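Local coordinates for putative nucleotide-diphospho-sugar transferase (Desulfovibrio desulfuricans subsp. desulfuricans, PDB 3CGX), which probably transfers a sugar from a nucleotide-diphospho-sugar donor to an acceptor not yet identified, at residues 105-110 against 143-148; 115-120 against 187-192; 135-140 against 183-188. All blocks are in the same frame, centred on the assembly; numbering follows the deposited sequence.

Contact 1 of 3, residues 105-110 against 143-148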
ATOM      1  N   ARG A 105      -3.310   7.037 -16.289  1.00 24.64           N
ATOM      2  CA  ARG A 105      -3.363   7.389 -14.885  1.00 24.00           C
ATOM      3  C   ARG A 105      -2.956   6.183 -14.063  1.00 22.92           C
ATOM      4  O   ARG A 105      -3.463   5.093 -14.255  1.00 23.53           O
ATOM      5  CB  ARG A 105      -4.778   7.797 -14.478  1.00 24.86           C
ATOM      6  CG  ARG A 105      -5.288   9.133 -15.074  1.00 26.58           C
ATOM      7  CD  ARG A 105      -6.760   9.271 -14.774  1.00 30.58           C
ATOM      8  NE  ARG A 105      -7.554   8.543 -15.754  1.00 34.51           N
ATOM      9  CZ  ARG A 105      -8.695   7.922 -15.515  1.00 37.04           C
ATOM     10  NH1 ARG A 105      -9.216   7.914 -14.300  1.00 35.35           N
ATOM     11  NH2 ARG A 105      -9.313   7.298 -16.510  1.00 35.14           N
ATOM     12  N   VAL A 106      -2.050   6.426 -13.123  1.00 22.08           N
ATOM     13  CA  VAL A 106      -1.489   5.385 -12.315  1.00 22.42           C
ATOM     14  C   VAL A 106      -1.400   5.785 -10.855  1.00 21.36           C
ATOM     15  O   VAL A 106      -0.946   6.862 -10.533  1.00 21.48           O
ATOM     16  CB  VAL A 106      -0.047   5.015 -12.819  1.00 22.35           C
ATOM     17  CG1 VAL A 106       0.567   3.921 -11.957  1.00 20.79           C
ATOM     18  CG2 VAL A 106      -0.078   4.614 -14.291  1.00 21.68           C
ATOM     19  N   VAL A 107      -1.879   4.897  -9.984  1.00 21.48           N
ATOM     20  CA  VAL A 107      -1.705   5.078  -8.542  1.00 21.02           C
ATOM     21  C   VAL A 107      -0.892   3.908  -7.982  1.00 22.05           C
ATOM     22  O   VAL A 107      -1.042   2.752  -8.388  1.00 24.58           O
ATOM     23  CB  VAL A 107      -3.064   5.285  -7.744  1.00 23.09           C
ATOM     24  CG1 VAL A 107      -3.849   6.540  -8.278  1.00 22.57           C
ATOM     25  CG2 VAL A 107      -3.889   4.090  -7.821  1.00 28.97           C
ATOM     26  N   LEU A 108       0.014   4.239  -7.077  1.00 21.81           N
ATOM     27  CA  LEU A 108       0.839   3.239  -6.405  1.00 25.25           C
ATOM     28  C   LEU A 108       0.530   3.316  -4.902  1.00 22.94           C
ATOM     29  O   LEU A 108       0.549   4.371  -4.296  1.00 24.06           O
ATOM     30  CB  LEU A 108       2.321   3.475  -6.742  1.00 25.04           C
ATOM     31  CG  LEU A 108       3.425   2.532  -6.239  1.00 24.36           C
ATOM     32  CD1 LEU A 108       4.729   2.777  -7.062  1.00 21.43           C
ATOM     33  CD2 LEU A 108       3.668   2.725  -4.772  1.00 20.90           C
HETATM   34  N   MSE A 109       0.236   2.179  -4.298  1.00 20.25           N
HETATM   35  CA  MSE A 109      -0.066   2.149  -2.901  1.00 21.39           C
HETATM   36  C   MSE A 109       0.507   0.960  -2.215  1.00 23.41           C
HETATM   37  O   MSE A 109       0.785  -0.062  -2.843  1.00 23.06           O
HETATM   38  CB  MSE A 109      -1.575   2.134  -2.748  1.00 25.32           C
HETATM   39  CG  MSE A 109      -2.245   0.866  -3.208  1.00 27.38           C
HETATM   40 SE   MSE A 109      -4.218   1.207  -3.247  0.75 28.49          SE
HETATM   41  CE  MSE A 109      -4.538   1.443  -1.368  1.00 25.74           C
ATOM     42  N   GLY A 110       0.650   1.093  -0.907  1.00 22.73           N
ATOM     43  CA  GLY A 110       1.197   0.030  -0.086  1.00 23.85           C
ATOM     44  C   GLY A 110       0.138  -0.917   0.464  1.00 23.41           C
ATOM     45  O   GLY A 110      -1.063  -0.789   0.196  1.00 25.78           O
ATOM     46  N   TYR A 143       3.904   8.489   3.088  1.00 29.89           N
ATOM     47  CA  TYR A 143       2.648   8.421   2.307  1.00 27.66           C
ATOM     48  C   TYR A 143       2.290   6.989   1.961  1.00 25.63           C
ATOM     49  O   TYR A 143       3.161   6.171   1.744  1.00 27.16           O
ATOM     50  CB  TYR A 143       2.729   9.309   1.069  1.00 28.13           C
ATOM     51  CG  TYR A 143       3.891   9.108   0.116  1.00 27.22           C
ATOM     52  CD1 TYR A 143       3.821   8.165  -0.912  1.00 23.31           C
ATOM     53  CD2 TYR A 143       5.055   9.879   0.223  1.00 31.14           C
ATOM     54  CE1 TYR A 143       4.872   8.009  -1.800  1.00 26.14           C
ATOM     55  CE2 TYR A 143       6.121   9.733  -0.687  1.00 26.08           C
ATOM     56  CZ  TYR A 143       6.015   8.803  -1.702  1.00 26.94           C
ATOM     57  OH  TYR A 143       7.031   8.636  -2.630  1.00 27.45           O
ATOM     58  N   TYR A 144       0.996   6.704   1.943  1.00 24.58           N
ATOM     59  CA  TYR A 144       0.488   5.381   1.687  1.00 26.12           C
ATOM     60  C   TYR A 144       0.045   5.214   0.228  1.00 25.41           C
ATOM     61  O   TYR A 144      -0.204   4.095  -0.249  1.00 22.58           O
ATOM     62  CB  TYR A 144      -0.681   5.062   2.618  1.00 26.32           C
ATOM     63  CG  TYR A 144      -1.914   5.949   2.415  1.00 20.96           C
ATOM     64  CD1 TYR A 144      -2.864   5.681   1.391  1.00 19.91           C
ATOM     65  CD2 TYR A 144      -2.155   7.016   3.247  1.00 23.63           C
ATOM     66  CE1 TYR A 144      -3.986   6.471   1.211  1.00 23.79           C
ATOM     67  CE2 TYR A 144      -3.292   7.828   3.060  1.00 23.61           C
ATOM     68  CZ  TYR A 144      -4.213   7.536   2.066  1.00 21.51           C
ATOM     69  OH  TYR A 144      -5.286   8.396   1.942  1.00 21.84           O
ATOM     70  N   LEU A 145      -0.098   6.342  -0.457  1.00 22.70           N
ATOM     71  CA  LEU A 145      -0.452   6.353  -1.880  1.00 23.28           C
ATOM     72  C   LEU A 145       0.180   7.548  -2.605  1.00 21.12           C
ATOM     73  O   LEU A 145       0.281   8.650  -2.057  1.00 23.51           O
ATOM     74  CB  LEU A 145      -1.979   6.346  -2.073  1.00 21.09           C
ATOM     75  CG  LEU A 145      -2.595   6.347  -3.498  1.00 27.33           C
ATOM     76  CD1 LEU A 145      -3.994   5.638  -3.503  1.00 23.96           C
ATOM     77  CD2 LEU A 145      -2.667   7.793  -4.139  1.00 22.65           C
ATOM     78  N   ILE A 146       0.634   7.299  -3.825  1.00 20.47           N
ATOM     79  CA  ILE A 146       1.089   8.371  -4.724  1.00 20.89           C
ATOM     80  C   ILE A 146       0.575   8.065  -6.140  1.00 21.13           C
ATOM     81  O   ILE A 146       0.573   6.917  -6.562  1.00 21.92           O
ATOM     82  CB  ILE A 146       2.634   8.562  -4.692  1.00 21.97           C
ATOM     83  CG1 ILE A 146       2.999   9.832  -5.466  1.00 26.61           C
ATOM     84  CG2 ILE A 146       3.407   7.256  -5.123  1.00 23.52           C
ATOM     85  CD1 ILE A 146       4.406  10.338  -5.124  1.00 31.88           C
ATOM     86  N   GLY A 147       0.110   9.073  -6.850  1.00 24.77           N
ATOM     87  CA  GLY A 147      -0.372   8.915  -8.215  1.00 23.88           C
ATOM     88  C   GLY A 147      -0.066  10.076  -9.111  1.00 22.76           C
ATOM     89  O   GLY A 147       0.105  11.198  -8.662  1.00 24.18           O
ATOM     90  N   PHE A 148      -0.013   9.779 -10.398  1.00 23.16           N
ATOM     91  CA  PHE A 148       0.208  10.766 -11.444  1.00 25.06           C
ATOM     92  C   PHE A 148      -0.570  10.472 -12.696  1.00 23.17           C
ATOM     93  O   PHE A 148      -0.957   9.344 -12.968  1.00 22.74           O
ATOM     94  CB  PHE A 148       1.687  10.762 -11.906  1.00 25.07           C
ATOM     95  CG  PHE A 148       2.660  11.287 -10.898  1.00 27.65           C
ATOM     96  CD1 PHE A 148       2.947  12.642 -10.824  1.00 28.61           C
ATOM     97  CD2 PHE A 148       3.311  10.421 -10.041  1.00 29.60           C
ATOM     98  CE1 PHE A 148       3.878  13.106  -9.891  1.00 31.02           C
ATOM     99  CE2 PHE A 148       4.222  10.894  -9.084  1.00 31.43           C
ATOM    100  CZ  PHE A 148       4.507  12.219  -9.018  1.00 28.00           C
TER
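Tyr144 O meets Gly110 N at 3.2 Å, the first of five backbone hydrogen bonds between the two segments. The CA of selenomethionine Met109 lies 3.3 Å from the same Tyr144 O and adds a CA-H...O contact, so one carbonyl serves both residues. The Tyr144 ring leaves this pairing, and its hydroxyl bonds Pro187 O and Tyr116 OH. At Leu145 the chains form a non-hydrogen-bonded pair, where Leu145 CB sits 4.3 Å from Met109 CB. Both side chains lie on the face with Val107, where Leu125 and Val121 of helix 118-127 pack. Leu108 grips Ile146 through both its N-H and its C=O: Ile146 N reaches Leu108 O at 3.0 Å, while Leu108 N meets Ile146 O at 2.8 Å in an almost straight bond (172° at the hydrogen). Because Ile146 turns CG1 anti to its backbone N (chi1 -171°), the CG2 methyl takes the place beside Leu108 CB, at 4.3 Å. Gly147 and Val107 form the next non-hydrogen-bonded pair, with Gly147 CA 4.1 Å from Val107 CA; the glycine sets no side chain beside Val107 on this face. Phe148 closes the pairing with Val106 in a second reciprocal couple: Phe148 N bonds Val106 O at 3.1 Å, and Val106 N returns the bond to Phe148 O. Val106 and Leu108 point to the face covered by Phe99, Met91 and Met95 of helix 87-100. With strand directions 166° apart, this is a regular antiparallel pairing, placing the reversed strand 143-149 next to strand 105-109 at the centre of a mixed sheet whose strand order, 3-2-1-4-6-5-7, is that of the GT-A glycosyltransferase fold.

Contact 2 of 3, residues 115-120 against 187-192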
ATOM      1  N   ASP A 115      -7.829  -1.596   6.059  1.00 25.71           N
ATOM      2  CA  ASP A 115      -9.201  -1.088   6.140  1.00 25.57           C
ATOM      3  C   ASP A 115      -9.471   0.092   5.199  1.00 24.46           C
ATOM      4  O   ASP A 115     -10.475   0.795   5.343  1.00 21.03           O
ATOM      5  CB  ASP A 115      -9.593  -0.651   7.564  1.00 22.39           C
ATOM      6  CG  ASP A 115      -8.728   0.489   8.124  1.00 25.57           C
ATOM      7  OD1 ASP A 115      -7.561   0.720   7.713  1.00 22.34           O
ATOM      8  OD2 ASP A 115      -9.225   1.171   9.054  1.00 28.22           O
ATOM      9  N   TYR A 116      -8.541   0.371   4.298  1.00 22.65           N
ATOM     10  CA  TYR A 116      -8.701   1.529   3.463  1.00 25.30           C
ATOM     11  C   TYR A 116      -9.875   1.313   2.519  1.00 26.98           C
ATOM     12  O   TYR A 116      -9.910   0.317   1.819  1.00 26.46           O
ATOM     13  CB  TYR A 116      -7.466   1.787   2.622  1.00 22.22           C
ATOM     14  CG  TYR A 116      -7.432   3.183   2.020  1.00 17.28           C
ATOM     15  CD1 TYR A 116      -7.120   4.291   2.811  1.00 19.04           C
ATOM     16  CD2 TYR A 116      -7.662   3.395   0.684  1.00 19.75           C
ATOM     17  CE1 TYR A 116      -7.059   5.570   2.275  1.00 26.75           C
ATOM     18  CE2 TYR A 116      -7.587   4.670   0.143  1.00 22.39           C
ATOM     19  CZ  TYR A 116      -7.296   5.743   0.942  1.00 20.58           C
ATOM     20  OH  TYR A 116      -7.207   7.026   0.405  1.00 20.60           O
ATOM     21  N   PRO A 117     -10.813   2.262   2.462  1.00 26.38           N
ATOM     22  CA  PRO A 117     -11.923   1.998   1.537  1.00 26.14           C
ATOM     23  C   PRO A 117     -11.547   2.105   0.053  1.00 23.86           C
ATOM     24  O   PRO A 117     -11.007   3.105  -0.401  1.00 27.77           O
ATOM     25  CB  PRO A 117     -12.985   3.016   1.961  1.00 28.11           C
ATOM     26  CG  PRO A 117     -12.340   3.961   2.903  1.00 29.57           C
ATOM     27  CD  PRO A 117     -10.887   3.602   3.045  1.00 27.02           C
ATOM     28  N   CYS A 118     -11.866   1.044  -0.675  0.50 21.74           N
ATOM     29  CA  CYS A 118     -11.534   0.953  -2.085  0.50 23.55           C
ATOM     30  C   CYS A 118     -12.060   2.162  -2.859  0.50 23.31           C
ATOM     31  O   CYS A 118     -11.376   2.654  -3.742  0.50 21.04           O
ATOM     32  CB  CYS A 118     -11.983  -0.385  -2.725  0.50 23.65           C
ATOM     33  SG  CYS A 118     -13.763  -0.886  -2.758  0.50 24.35           S
ATOM     34  N   GLU A 119     -13.218   2.674  -2.453  1.00 22.93           N
ATOM     35  CA  GLU A 119     -13.860   3.749  -3.185  1.00 20.80           C
ATOM     36  C   GLU A 119     -12.964   4.963  -3.156  1.00 20.72           C
ATOM     37  O   GLU A 119     -13.070   5.805  -4.025  1.00 19.01           O
ATOM     38  CB  GLU A 119     -15.276   4.087  -2.692  1.00 23.79           C
ATOM     39  CG  GLU A 119     -15.447   4.338  -1.200  1.00 25.80           C
ATOM     40  CD  GLU A 119     -15.790   3.114  -0.413  1.00 27.55           C
ATOM     41  OE1 GLU A 119     -15.144   2.076  -0.612  1.00 26.02           O
ATOM     42  OE2 GLU A 119     -16.694   3.214   0.442  1.00 23.60           O
ATOM     43  N   LEU A 120     -12.074   5.081  -2.166  1.00 20.46           N
ATOM     44  CA  LEU A 120     -11.149   6.241  -2.155  1.00 21.65           C
ATOM     45  C   LEU A 120     -10.034   6.108  -3.205  1.00 23.02           C
ATOM     46  O   LEU A 120      -9.523   7.087  -3.728  1.00 23.87           O
ATOM     47  CB  LEU A 120     -10.548   6.499  -0.765  1.00 24.89           C
ATOM     48  CG  LEU A 120     -11.545   7.079   0.254  1.00 29.45           C
ATOM     49  CD1 LEU A 120     -10.867   7.338   1.601  1.00 24.35           C
ATOM     50  CD2 LEU A 120     -12.165   8.344  -0.301  1.00 26.16           C
ATOM     51  N   PRO A 187      -7.220  11.638   2.225  1.00 27.05           N
ATOM     52  CA  PRO A 187      -7.266  11.679   3.681  1.00 26.88           C
ATOM     53  C   PRO A 187      -6.053  11.069   4.358  1.00 25.69           C
ATOM     54  O   PRO A 187      -5.445  10.138   3.849  1.00 23.63           O
ATOM     55  CB  PRO A 187      -8.517  10.828   3.997  1.00 26.81           C
ATOM     56  CG  PRO A 187      -9.349  10.915   2.790  1.00 30.71           C
ATOM     57  CD  PRO A 187      -8.368  10.879   1.685  1.00 27.17           C
ATOM     58  N   ASP A 188      -5.720  11.565   5.534  1.00 25.05           N
ATOM     59  CA  ASP A 188      -4.669  10.910   6.318  1.00 26.54           C
ATOM     60  C   ASP A 188      -5.142   9.486   6.731  1.00 26.31           C
ATOM     61  O   ASP A 188      -6.338   9.240   6.997  1.00 24.36           O
ATOM     62  CB  ASP A 188      -4.353  11.641   7.599  1.00 26.87           C
ATOM     63  CG  ASP A 188      -3.939  13.094   7.396  1.00 34.24           C
ATOM     64  OD1 ASP A 188      -3.736  13.574   6.270  1.00 29.74           O
ATOM     65  OD2 ASP A 188      -3.861  13.778   8.419  1.00 37.03           O
ATOM     66  N   TRP A 189      -4.198   8.554   6.762  1.00 26.17           N
ATOM     67  CA  TRP A 189      -4.500   7.178   7.150  1.00 25.18           C
ATOM     68  C   TRP A 189      -3.333   6.564   7.900  1.00 22.18           C
ATOM     69  O   TRP A 189      -2.184   6.989   7.727  1.00 27.12           O
ATOM     70  CB  TRP A 189      -4.825   6.309   5.924  1.00 23.85           C
ATOM     71  CG  TRP A 189      -5.923   5.289   6.198  1.00 23.54           C
ATOM     72  CD1 TRP A 189      -5.768   3.985   6.599  1.00 22.22           C
ATOM     73  CD2 TRP A 189      -7.343   5.501   6.095  1.00 21.42           C
ATOM     74  NE1 TRP A 189      -6.990   3.398   6.759  1.00 25.11           N
ATOM     75  CE2 TRP A 189      -7.973   4.295   6.415  1.00 24.69           C
ATOM     76  CE3 TRP A 189      -8.139   6.596   5.739  1.00 21.05           C
ATOM     77  CZ2 TRP A 189      -9.368   4.162   6.443  1.00 27.16           C
ATOM     78  CZ3 TRP A 189      -9.506   6.439   5.719  1.00 22.91           C
ATOM     79  CH2 TRP A 189     -10.111   5.251   6.088  1.00 27.46           C
ATOM     80  N   ASN A 190      -3.642   5.636   8.799  1.00 23.95           N
ATOM     81  CA  ASN A 190      -2.594   4.903   9.587  1.00 25.67           C
ATOM     82  C   ASN A 190      -2.199   3.567   9.004  1.00 24.60           C
ATOM     83  O   ASN A 190      -3.029   2.696   8.771  1.00 27.07           O
ATOM     84  CB  ASN A 190      -3.012   4.670  11.051  1.00 29.92           C
ATOM     85  CG  ASN A 190      -1.795   4.364  12.014  1.00 33.48           C
ATOM     86  OD1 ASN A 190      -0.702   4.981  11.932  1.00 31.59           O
ATOM     87  ND2 ASN A 190      -2.019   3.451  12.956  1.00 32.78           N
ATOM     88  N   ASP A 191      -0.900   3.428   8.784  1.00 23.58           N
ATOM     89  CA  ASP A 191      -0.267   2.160   8.437  1.00 27.31           C
ATOM     90  C   ASP A 191      -0.284   1.334   9.715  1.00 27.39           C
ATOM     91  O   ASP A 191      -0.055   1.870  10.808  1.00 29.57           O
ATOM     92  CB  ASP A 191       1.204   2.314   7.979  1.00 31.14           C
ATOM     93  CG  ASP A 191       1.364   3.041   6.595  1.00 35.59           C
ATOM     94  OD1 ASP A 191       0.942   2.514   5.547  1.00 35.35           O
ATOM     95  OD2 ASP A 191       1.971   4.127   6.556  1.00 40.22           O
ATOM     96  N   VAL A 192      -0.517   0.035   9.588  1.00 24.48           N
ATOM     97  CA  VAL A 192      -0.537  -0.834  10.746  1.00 24.61           C
ATOM     98  C   VAL A 192       0.824  -1.542  10.850  1.00 25.16           C
ATOM     99  O   VAL A 192       1.127  -2.458  10.088  1.00 27.30           O
ATOM    100  CB  VAL A 192      -1.746  -1.823  10.724  1.00 26.65           C
ATOM    101  CG1 VAL A 192      -1.704  -2.736  11.975  1.00 25.86           C
ATOM    102  CG2 VAL A 192      -3.093  -1.060  10.625  1.00 24.26           C
TER
HETATM  103  O   HOH W   1      -5.151   0.959   8.964  1.00 41.50           O
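The loop after strand 183-185 is anchored to the turn leading into helix 118-127 by Trp189, whose indole is held by Asp115, Tyr116 and Pro117. Trp189 NE1 donates to Asp115 OD1 at 2.9 Å, with 176° at the hydrogen. The oxygen lies in the indole plane, although the nitrogen approaches it from above the carboxylate plane. A water also donates to Asp115 OD1 at 2.7 Å and spans to Asn190 O, so two donors hold the same oxygen. Tyr116 presents its edge to one indole face: Tyr116 CD1 stands 3.5 Å from Trp189 CD2, with the ring planes at 76°, a T-shaped stack. CG of Tyr116 anti to the backbone N (chi1 -164°) brings that edge over the indole, and Tyr116 OH bonds Tyr144 OH. Pro117 CD reaches Trp189 CH2 at 3.5 Å, while also lying against a face of the Tyr116 ring. Farther along, the Leu120 CD1 methyl meets Pro187 CG at 4.1 Å, bringing the helix's first turn to the loop. The arrangement is an edge-to-face aromatic pair backed by an indole-to-carboxylate bond, joining two loops beside the central sheet of this GT-A domain.

Contact 3 of 3, residues 135-140 against 183-188; sequences IGPAFD and VLQLPD
Ile135 O is approached by two groups of the facing strand: Leu186 N donates to it at 2.9 Å in a virtually linear bond (178° at the hydrogen), and Gln185 CA adds a CA-H...O contact at 3.6 Å. Toward the same strand, Ile135 N bonds Leu184 O at 3.0 Å. Ile135 thus links residues 184 and 186, which flank its partner Gln185, the pattern of a parallel bridge. Only one bridge forms; the 35° between the strand directions and the missing N-H of Pro137 are both consistent with this. Ile135 CG2 touches Val183 CG1 at 3.9 Å on the face where Tyr169 and Met176 of helix 169-178 pack on Ile135. Gln185 carries CG anti to the backbone N (chi1 -179°) and stays extended, so its chain passes the Pro137 ring with the two CG atoms of Gln185 and Pro137 4.0 Å apart. Beyond Gly136, Pro137 CD lies 3.2 Å from Leu186 O. Pro137 O then meets Asp188 CA at 3.2 Å in another CA-H...O contact, and it also accepts the backbone N-H of Trp189. The Asp188 carboxylate stands across the Pro137 ring, with OD1 beside CB and CG. At the exposed end, the edge of the Phe139 ring abuts Asp188, its CE1 atom 3.9 Å from Asp188 CB; ring and carboxylate planes are nearly perpendicular. On the other face, Leu184 and Leu186 pack against Asp127 and Ala124 of helix 118-127. Strand 183-185 is the outermost strand on this side, added in parallel to strand 133-137 and completing the 6-5-7 end of the mixed GT-A sheet.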
ATOM      1  N   ILE A 135      -1.653  12.242  -3.584  1.00 22.25           N
ATOM      2  CA  ILE A 135      -0.812  11.724  -2.491  1.00 22.95           C
ATOM      3  C   ILE A 135      -1.651  11.517  -1.243  1.00 23.30           C
ATOM      4  O   ILE A 135      -2.523  12.324  -0.945  1.00 23.54           O
ATOM      5  CB  ILE A 135       0.390  12.674  -2.219  1.00 25.18           C
ATOM      6  CG1 ILE A 135       1.481  11.921  -1.413  1.00 28.08           C
ATOM      7  CG2 ILE A 135      -0.102  14.038  -1.556  1.00 20.08           C
ATOM      8  CD1 ILE A 135       2.884  12.585  -1.470  1.00 21.79           C
ATOM      9  N   GLY A 136      -1.435  10.395  -0.550  1.00 21.99           N
ATOM     10  CA  GLY A 136      -2.140  10.136   0.674  1.00 22.94           C
ATOM     11  C   GLY A 136      -1.151  10.110   1.821  1.00 23.33           C
ATOM     12  O   GLY A 136      -0.236   9.264   1.850  1.00 24.42           O
ATOM     13  N   PRO A 137      -1.307  11.058   2.747  1.00 24.84           N
ATOM     14  CA  PRO A 137      -0.427  11.162   3.923  1.00 24.51           C
ATOM     15  C   PRO A 137      -0.693  10.063   4.921  1.00 23.28           C
ATOM     16  O   PRO A 137      -1.843   9.763   5.231  1.00 27.10           O
ATOM     17  CB  PRO A 137      -0.795  12.517   4.527  1.00 24.90           C
ATOM     18  CG  PRO A 137      -1.646  13.227   3.465  1.00 29.43           C
ATOM     19  CD  PRO A 137      -2.296  12.141   2.707  1.00 25.02           C
ATOM     20  N   ALA A 138       0.389   9.468   5.417  1.00 27.68           N
ATOM     21  CA  ALA A 138       0.316   8.473   6.487  1.00 27.26           C
ATOM     22  C   ALA A 138       0.630   9.169   7.819  1.00 29.29           C
ATOM     23  O   ALA A 138       1.342  10.170   7.845  1.00 30.17           O
ATOM     24  CB  ALA A 138       1.306   7.317   6.225  1.00 29.31           C
ATOM     25  N   PHE A 139       0.091   8.648   8.911  1.00 31.63           N
ATOM     26  CA  PHE A 139       0.359   9.199  10.255  1.00 33.75           C
ATOM     27  C   PHE A 139       1.850   9.176  10.575  1.00 32.92           C
ATOM     28  O   PHE A 139       2.336  10.020  11.300  1.00 36.21           O
ATOM     29  CB  PHE A 139      -0.315   8.381  11.330  1.00 37.03           C
ATOM     30  CG  PHE A 139      -1.800   8.544  11.425  1.00 40.06           C
ATOM     31  CD1 PHE A 139      -2.567   9.006  10.367  1.00 42.98           C
ATOM     32  CD2 PHE A 139      -2.454   8.120  12.586  1.00 52.66           C
ATOM     33  CE1 PHE A 139      -3.980   9.101  10.486  1.00 36.07           C
ATOM     34  CE2 PHE A 139      -3.836   8.209  12.702  1.00 52.07           C
ATOM     35  CZ  PHE A 139      -4.593   8.705  11.636  1.00 50.54           C
ATOM     36  N   ASP A 140       2.578   8.230   9.999  1.00 34.15           N
ATOM     37  CA  ASP A 140       4.011   8.013  10.332  1.00 35.72           C
ATOM     38  C   ASP A 140       5.011   8.950   9.619  1.00 33.60           C
ATOM     39  O   ASP A 140       6.222   8.856   9.829  1.00 34.97           O
ATOM     40  CB  ASP A 140       4.419   6.563  10.065  1.00 35.71           C
ATOM     41  CG  ASP A 140       4.592   6.257   8.571  1.00 43.73           C
ATOM     42  OD1 ASP A 140       4.420   7.169   7.703  1.00 44.27           O
ATOM     43  OD2 ASP A 140       4.940   5.094   8.276  1.00 53.59           O
ATOM     44  N   VAL A 183      -1.818  19.182  -6.990  1.00 23.91           N
ATOM     45  CA  VAL A 183      -1.837  17.970  -6.217  1.00 25.93           C
ATOM     46  C   VAL A 183      -3.113  17.791  -5.411  1.00 25.69           C
ATOM     47  O   VAL A 183      -3.515  18.671  -4.615  1.00 24.33           O
ATOM     48  CB  VAL A 183      -0.667  17.990  -5.221  1.00 27.10           C
ATOM     49  CG1 VAL A 183      -0.689  16.725  -4.322  1.00 25.70           C
ATOM     50  CG2 VAL A 183       0.642  18.147  -5.953  1.00 28.53           C
ATOM     51  N   LEU A 184      -3.704  16.613  -5.575  1.00 24.93           N
ATOM     52  CA  LEU A 184      -4.835  16.181  -4.755  1.00 23.30           C
ATOM     53  C   LEU A 184      -4.343  15.469  -3.513  1.00 24.55           C
ATOM     54  O   LEU A 184      -3.607  14.469  -3.568  1.00 25.32           O
ATOM     55  CB  LEU A 184      -5.751  15.267  -5.540  1.00 25.90           C
ATOM     56  CG  LEU A 184      -6.949  14.690  -4.793  1.00 28.48           C
ATOM     57  CD1 LEU A 184      -8.065  15.669  -4.576  1.00 28.69           C
ATOM     58  CD2 LEU A 184      -7.388  13.471  -5.607  1.00 43.94           C
ATOM     59  N   GLN A 185      -4.788  15.956  -2.375  1.00 23.75           N
ATOM     60  CA  GLN A 185      -4.422  15.343  -1.116  1.00 26.52           C
ATOM     61  C   GLN A 185      -5.555  14.473  -0.631  1.00 26.22           C
ATOM     62  O   GLN A 185      -6.670  14.927  -0.477  1.00 26.62           O
ATOM     63  CB  GLN A 185      -4.058  16.427  -0.107  1.00 29.13           C
ATOM     64  CG  GLN A 185      -3.650  15.883   1.193  1.00 31.17           C
ATOM     65  CD  GLN A 185      -3.188  16.972   2.156  1.00 41.17           C
ATOM     66  OE1 GLN A 185      -2.490  17.908   1.766  1.00 43.60           O
ATOM     67  NE2 GLN A 185      -3.556  16.832   3.420  1.00 35.34           N
ATOM     68  N   LEU A 186      -5.262  13.197  -0.411  0.70 24.06           N
ATOM     69  CA  LEU A 186      -6.262  12.230   0.058  0.70 25.40           C
ATOM     70  C   LEU A 186      -6.237  12.276   1.562  0.70 25.37           C
ATOM     71  O   LEU A 186      -5.332  12.892   2.134  0.70 23.57           O
ATOM     72  CB  LEU A 186      -5.941  10.809  -0.395  0.70 25.95           C
ATOM     73  CG  LEU A 186      -5.963  10.571  -1.904  0.70 30.23           C
ATOM     74  CD1 LEU A 186      -5.297   9.255  -2.197  0.70 27.49           C
ATOM     75  CD2 LEU A 186      -7.388  10.608  -2.421  0.70 36.82           C
ATOM     76  N   PRO A 187      -7.220  11.638   2.225  1.00 27.05           N
ATOM     77  CA  PRO A 187      -7.266  11.679   3.681  1.00 26.88           C
ATOM     78  C   PRO A 187      -6.053  11.069   4.358  1.00 25.69           C
ATOM     79  O   PRO A 187      -5.445  10.138   3.849  1.00 23.63           O
ATOM     80  CB  PRO A 187      -8.517  10.828   3.997  1.00 26.81           C
ATOM     81  CG  PRO A 187      -9.349  10.915   2.790  1.00 30.71           C
ATOM     82  CD  PRO A 187      -8.368  10.879   1.685  1.00 27.17           C
ATOM     83  N   ASP A 188      -5.720  11.565   5.534  1.00 25.05           N
ATOM     84  CA  ASP A 188      -4.669  10.910   6.318  1.00 26.54           C
ATOM     85  C   ASP A 188      -5.142   9.486   6.731  1.00 26.31           C
ATOM     86  O   ASP A 188      -6.338   9.240   6.997  1.00 24.36           O
ATOM     87  CB  ASP A 188      -4.353  11.641   7.599  1.00 26.87           C
ATOM     88  CG  ASP A 188      -3.939  13.094   7.396  1.00 34.24           C
ATOM     89  OD1 ASP A 188      -3.736  13.574   6.270  1.00 29.74           O
ATOM     90  OD2 ASP A 188      -3.861  13.778   8.419  1.00 37.03           O
TER

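Residues 105-110 come first, and contact 1 closes a 32-residue loop holding helix 118-127 and strand 133-137 when 143-148 returns beside 105-110. Contact 2 starts within that loop, at 115-120, and closes a far longer one, across 66 residues, on 187-192. Contact 3 starts at 135-140 and spans 42 residues. Both contacts therefore cross contact 1, whereas contact 3 lies essentially inside contact 2, the two sharing Pro187 and Asp188. Tyr144 of contact 1 joins the other two through Tyr116 OH, Pro187 O and Gly136 O. Together they tie the sheet's centre to its 183-185 edge and to helix 118-127.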